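Lipoprotein (Bacteroides fragilis, PDB 3RWX) is a putative outer-membrane lipoprotein of unknown function, built from two calycin-like beta-barrel domains, with a role in transport suggested but not established. Local coordinates at residues A[149-157]-A[179-189]. Numbering follows the deposited sequence. Where two conformers were deposited one is given.
Sequences STTYPDITD and NLNSSQTGRAM
Tyr152 has its CG anti to its own carbonyl carbon (chi1 -68°), which turns the ring toward residues 180-189, with Gly186 O and Arg187 O at its edge. CD2 of Leu180 sits over one face, toward the rim. The other methyl of Leu180, CD1, packs 3.5 Å from Tyr152 CB. Tyr152 OH donates a short hydrogen bond of 2.5 Å to Arg187 O; the donor is tilted 30° from the carbonyl plane, and the C=O...OH angle is 141°. Thr150, from the same segment as the tyrosine, has CG2 anti to the backbone N, and this methyl lies over the centre of the opposite face, 3.7 Å above the Tyr152 ring plane. The contact ties the edge strand 150-151 of the second calycin-like domain, and the loop after it, to the long loop between strands 172-173 and 195-196. That loop makes a type I beta turn from Ser183 to Gly186. Within it Ser183 OG accepts from Thr185 N, an ST turn. The Thr185 hydroxyl, OG1, then meets Thr150 OG1 in a hydrogen bond of 2.8 Å. A water links Thr185 OG1 to Thr151 N. A second water bridges Pro153 O and Asn181 N. Farther along, Ile155 CD1 rests 4.0 Å from Leu180 CD1.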
ATOM      1  N   SER A 149       6.837  22.369 -29.073  1.00 22.90           N
ATOM      2  CA  SER A 149       8.188  22.885 -28.816  1.00 23.11           C
ATOM      3  C   SER A 149       8.330  23.646 -27.497  1.00 21.96           C
ATOM      4  O   SER A 149       9.355  24.224 -27.254  1.00 22.80           O
ATOM      5  CB  SER A 149       8.588  23.861 -29.955  1.00 23.40           C
ATOM      6  OG  SER A 149       7.587  24.867 -30.088  1.00 22.87           O
ATOM      7  N   THR A 150       7.299  23.682 -26.670  1.00 21.10           N
ATOM      8  CA  THR A 150       7.365  24.389 -25.405  1.00 20.21           C
ATOM      9  C   THR A 150       7.650  23.460 -24.252  1.00 19.43           C
ATOM     10  O   THR A 150       7.037  22.412 -24.124  1.00 18.38           O
ATOM     11  CB  THR A 150       6.029  25.116 -25.132  1.00 20.66           C
ATOM     12  OG1 THR A 150       5.945  26.255 -25.996  1.00 21.07           O
ATOM     13  CG2 THR A 150       5.913  25.575 -23.654  1.00 19.87           C
ATOM     14  N   THR A 151       8.572  23.860 -23.390  1.00 19.75           N
ATOM     15  CA  THR A 151       8.734  23.198 -22.093  1.00 19.49           C
ATOM     16  C   THR A 151       8.577  24.257 -21.009  1.00 19.57           C
ATOM     17  O   THR A 151       9.262  25.295 -20.993  1.00 19.75           O
ATOM     18  CB  THR A 151      10.101  22.516 -21.943  1.00 19.73           C
ATOM     19  OG1 THR A 151      10.297  21.596 -23.025  1.00 20.81           O
ATOM     20  CG2 THR A 151      10.179  21.758 -20.614  1.00 18.52           C
ATOM     21  N   TYR A 152       7.660  23.987 -20.100  1.00 19.26           N
ATOM     22  CA  TYR A 152       7.297  24.955 -19.085  1.00 19.45           C
ATOM     23  C   TYR A 152       8.295  24.956 -17.930  1.00 19.68           C
ATOM     24  O   TYR A 152       9.095  24.033 -17.796  1.00 18.74           O
ATOM     25  CB  TYR A 152       5.897  24.649 -18.590  1.00 19.54           C
ATOM     26  CG  TYR A 152       4.819  24.897 -19.626  1.00 19.46           C
ATOM     27  CD1 TYR A 152       4.430  26.176 -19.957  1.00 22.59           C
ATOM     28  CD2 TYR A 152       4.196  23.854 -20.274  1.00 22.13           C
ATOM     29  CE1 TYR A 152       3.431  26.419 -20.928  1.00 22.90           C
ATOM     30  CE2 TYR A 152       3.188  24.082 -21.227  1.00 22.22           C
ATOM     31  CZ  TYR A 152       2.821  25.367 -21.542  1.00 21.13           C
ATOM     32  OH  TYR A 152       1.840  25.588 -22.456  1.00 23.45           O
ATOM     33  N   PRO A 153       8.262  26.009 -17.096  1.00 19.44           N
ATOM     34  CA  PRO A 153       9.090  25.929 -15.910  1.00 19.80           C
ATOM     35  C   PRO A 153       8.733  24.704 -15.042  1.00 19.69           C
ATOM     36  O   PRO A 153       7.590  24.239 -15.048  1.00 19.12           O
ATOM     37  CB  PRO A 153       8.790  27.251 -15.184  1.00 19.91           C
ATOM     38  CG  PRO A 153       8.402  28.190 -16.252  1.00 19.37           C
ATOM     39  CD  PRO A 153       7.606  27.322 -17.212  1.00 19.67           C
ATOM     40  N   ASP A 154       9.730  24.179 -14.353  1.00 19.98           N
ATOM     41  CA  ASP A 154       9.516  23.109 -13.403  1.00 20.96           C
ATOM     42  C   ASP A 154       8.478  23.481 -12.353  1.00 21.21           C
ATOM     43  O   ASP A 154       8.470  24.594 -11.858  1.00 21.06           O
ATOM     44  CB  ASP A 154      10.828  22.741 -12.705  1.00 21.14           C
ATOM     45  CG  ASP A 154      11.797  22.028 -13.634  1.00 23.40           C
ATOM     46  OD1 ASP A 154      11.340  21.337 -14.574  1.00 24.94           O
ATOM     47  OD2 ASP A 154      13.021  22.150 -13.431  1.00 25.67           O
ATOM     48  N   ILE A 155       7.601  22.534 -12.054  1.00 21.42           N
ATOM     49  CA  ILE A 155       6.717  22.633 -10.937  1.00 22.64           C
ATOM     50  C   ILE A 155       7.337  21.829  -9.801  1.00 23.64           C
ATOM     51  O   ILE A 155       7.603  20.640  -9.955  1.00 23.72           O
ATOM     52  CB  ILE A 155       5.316  22.019 -11.276  1.00 22.21           C
ATOM     53  CG1 ILE A 155       4.614  22.822 -12.370  1.00 22.55           C
ATOM     54  CG2 ILE A 155       4.438  21.962 -10.024  1.00 21.45           C
ATOM     55  CD1 ILE A 155       3.488  22.041 -13.065  1.00 20.67           C
ATOM     56  N   THR A 156       7.559  22.463  -8.659  1.00 25.61           N
ATOM     57  CA  THR A 156       8.024  21.742  -7.472  1.00 26.60           C
ATOM     58  C   THR A 156       6.955  21.535  -6.407  1.00 27.06           C
ATOM     59  O   THR A 156       7.169  20.769  -5.470  1.00 28.46           O
ATOM     60  CB  THR A 156       9.199  22.451  -6.842  1.00 27.90           C
ATOM     61  OG1 THR A 156       8.891  23.839  -6.769  1.00 30.28           O
ATOM     62  CG2 THR A 156      10.467  22.260  -7.697  1.00 27.22           C
ATOM     63  N   ASP A 157       5.808  22.184  -6.543  1.00 27.28           N
ATOM     64  CA  ASP A 157       4.677  21.918  -5.679  1.00 27.91           C
ATOM     65  C   ASP A 157       3.783  20.873  -6.348  1.00 27.06           C
ATOM     66  O   ASP A 157       2.846  21.210  -7.096  1.00 27.43           O
ATOM     67  CB  ASP A 157       3.924  23.224  -5.443  1.00 29.61           C
ATOM     68  CG  ASP A 157       2.780  23.096  -4.422  1.00 33.85           C
ATOM     69  OD1 ASP A 157       2.555  21.990  -3.829  1.00 35.06           O
ATOM     70  OD2 ASP A 157       2.100  24.148  -4.212  1.00 40.11           O
ATOM     71  N   ASN A 179      -0.392  24.288 -10.817  1.00 26.99           N
ATOM     72  CA  ASN A 179       0.678  25.264 -10.575  1.00 27.55           C
ATOM     73  C   ASN A 179       1.521  25.610 -11.792  1.00 27.18           C
ATOM     74  O   ASN A 179       2.532  26.271 -11.672  1.00 27.26           O
ATOM     75  CB  ASN A 179       1.564  24.732  -9.461  1.00 27.56           C
ATOM     76  CG  ASN A 179       0.803  24.575  -8.171  1.00 28.47           C
ATOM     77  OD1 ASN A 179       0.883  23.552  -7.518  1.00 28.80           O
ATOM     78  ND2 ASN A 179       0.061  25.612  -7.792  1.00 29.36           N
ATOM     79  N   LEU A 180       1.071  25.177 -12.959  1.00 26.91           N
ATOM     80  CA  LEU A 180       1.793  25.360 -14.188  1.00 27.04           C
ATOM     81  C   LEU A 180       1.882  26.825 -14.539  1.00 27.95           C
ATOM     82  O   LEU A 180       0.875  27.486 -14.576  1.00 29.16           O
ATOM     83  CB  LEU A 180       1.069  24.601 -15.293  1.00 26.31           C
ATOM     84  CG  LEU A 180       1.777  24.584 -16.648  1.00 26.73           C
ATOM     85  CD1 LEU A 180       3.143  23.893 -16.565  1.00 23.57           C
ATOM     86  CD2 LEU A 180       0.861  23.941 -17.690  1.00 24.86           C
ATOM     87  N   ASN A 181       3.073  27.346 -14.799  1.00 28.61           N
ATOM     88  CA  ASN A 181       3.193  28.736 -15.226  1.00 29.53           C
ATOM     89  C   ASN A 181       3.604  28.817 -16.658  1.00 29.75           C
ATOM     90  O   ASN A 181       4.111  27.843 -17.208  1.00 29.92           O
ATOM     91  CB  ASN A 181       4.221  29.467 -14.389  1.00 30.72           C
ATOM     92  CG  ASN A 181       3.799  29.622 -12.938  1.00 32.74           C
ATOM     93  OD1 ASN A 181       2.615  29.614 -12.598  1.00 34.38           O
ATOM     94  ND2 ASN A 181       4.774  29.763 -12.082  1.00 35.01           N
ATOM     95  N   SER A 182       3.423  29.989 -17.259  1.00 30.24           N
ATOM     96  CA  SER A 182       3.767  30.194 -18.660  0.50 30.36           C
ATOM     97  C   SER A 182       5.259  30.101 -18.903  1.00 30.30           C
ATOM     98  O   SER A 182       6.060  30.343 -18.011  1.00 30.24           O
ATOM     99  CB  SER A 182       3.292  31.561 -19.130  0.50 30.61           C
ATOM    100  OG  SER A 182       1.916  31.708 -18.874  0.50 32.52           O
ATOM    101  N   SER A 183       5.602  29.756 -20.136  1.00 31.26           N
ATOM    102  CA  SER A 183       6.950  29.763 -20.639  1.00 32.91           C
ATOM    103  C   SER A 183       7.121  31.012 -21.495  1.00 34.66           C
ATOM    104  O   SER A 183       6.145  31.596 -21.977  1.00 34.91           O
ATOM    105  CB  SER A 183       7.162  28.504 -21.491  1.00 32.72           C
ATOM    106  OG  SER A 183       8.029  28.728 -22.587  1.00 34.20           O
ATOM    107  N   GLN A 184       8.361  31.424 -21.706  1.00 36.61           N
ATOM    108  CA  GLN A 184       8.628  32.489 -22.658  1.00 38.52           C
ATOM    109  C   GLN A 184       8.049  32.157 -24.042  1.00 38.45           C
ATOM    110  O   GLN A 184       7.622  33.050 -24.760  1.00 39.09           O
ATOM    111  CB  GLN A 184      10.134  32.757 -22.761  1.00 39.48           C
ATOM    112  CG  GLN A 184      10.709  33.399 -21.502  1.00 44.11           C
ATOM    113  CD  GLN A 184      12.218  33.666 -21.590  1.00 49.97           C
ATOM    114  OE1 GLN A 184      12.741  34.007 -22.657  1.00 52.03           O
ATOM    115  NE2 GLN A 184      12.920  33.515 -20.453  1.00 52.45           N
ATOM    116  N   THR A 185       8.017  30.876 -24.395  1.00 38.27           N
ATOM    117  CA  THR A 185       7.553  30.439 -25.717  1.00 38.51           C
ATOM    118  C   THR A 185       6.055  30.057 -25.788  1.00 38.26           C
ATOM    119  O   THR A 185       5.573  29.643 -26.849  1.00 38.50           O
ATOM    120  CB  THR A 185       8.420  29.231 -26.243  1.00 38.27           C
ATOM    121  OG1 THR A 185       8.044  28.014 -25.575  1.00 38.21           O
ATOM    122  CG2 THR A 185       9.915  29.486 -26.016  1.00 38.77           C
ATOM    123  N   GLY A 186       5.320  30.179 -24.685  1.00 37.94           N
ATOM    124  CA  GLY A 186       3.903  29.818 -24.703  1.00 37.43           C
ATOM    125  C   GLY A 186       3.161  29.926 -23.378  1.00 37.21           C
ATOM    126  O   GLY A 186       3.747  29.783 -22.307  1.00 36.71           O
ATOM    127  N   ARG A 187       1.856  30.160 -23.469  1.00 36.83           N
ATOM    128  CA  ARG A 187       1.005  30.257 -22.304  1.00 37.06           C
ATOM    129  C   ARG A 187       0.738  28.895 -21.709  1.00 36.29           C
ATOM    130  O   ARG A 187       0.769  27.882 -22.391  1.00 35.17           O
ATOM    131  CB  ARG A 187      -0.325  30.918 -22.665  1.00 38.05           C
ATOM    132  CG  ARG A 187      -0.160  32.349 -23.153  1.00 41.20           C
ATOM    133  CD  ARG A 187      -1.482  32.980 -23.412  1.00 44.98           C
ATOM    134  NE  ARG A 187      -1.375  34.414 -23.667  1.00 48.37           N
ATOM    135  CZ  ARG A 187      -2.435  35.215 -23.788  1.00 49.83           C
ATOM    136  NH1 ARG A 187      -3.666  34.721 -23.679  1.00 49.77           N
ATOM    137  NH2 ARG A 187      -2.267  36.505 -24.018  1.00 50.29           N
ATOM    138  N   ALA A 188       0.473  28.869 -20.416  1.00 36.16           N
ATOM    139  CA  ALA A 188       0.120  27.636 -19.783  1.00 36.32           C
ATOM    140  C   ALA A 188      -1.360  27.314 -20.042  1.00 36.85           C
ATOM    141  O   ALA A 188      -2.142  28.160 -20.452  1.00 37.32           O
ATOM    142  CB  ALA A 188       0.412  27.713 -18.293  1.00 36.50           C
HETATM  143  N   MSE A 189      -1.697  26.060 -19.816  1.00 37.05           N
HETATM  144  CA  MSE A 189      -3.077  25.598 -19.859  0.50 37.33           C
HETATM  145  C   MSE A 189      -3.624  25.490 -18.439  1.00 37.47           C
HETATM  146  O   MSE A 189      -2.887  25.164 -17.491  1.00 36.92           O
HETATM  147  CB  MSE A 189      -3.141  24.226 -20.524  0.50 37.08           C
HETATM  148  CG  MSE A 189      -2.676  24.212 -21.974  0.50 37.38           C
HETATM  149 SE   MSE A 189      -1.720  22.572 -22.374  0.38 36.21          SE
HETATM  150  CE  MSE A 189      -0.361  22.736 -20.995  0.50 31.44           C
TER
HETATM  151  O   HOH W   1      10.051  26.554 -24.001  1.00 34.66           O
HETATM  152  O   HOH W   2       5.232  25.773 -14.430  1.00 17.60           O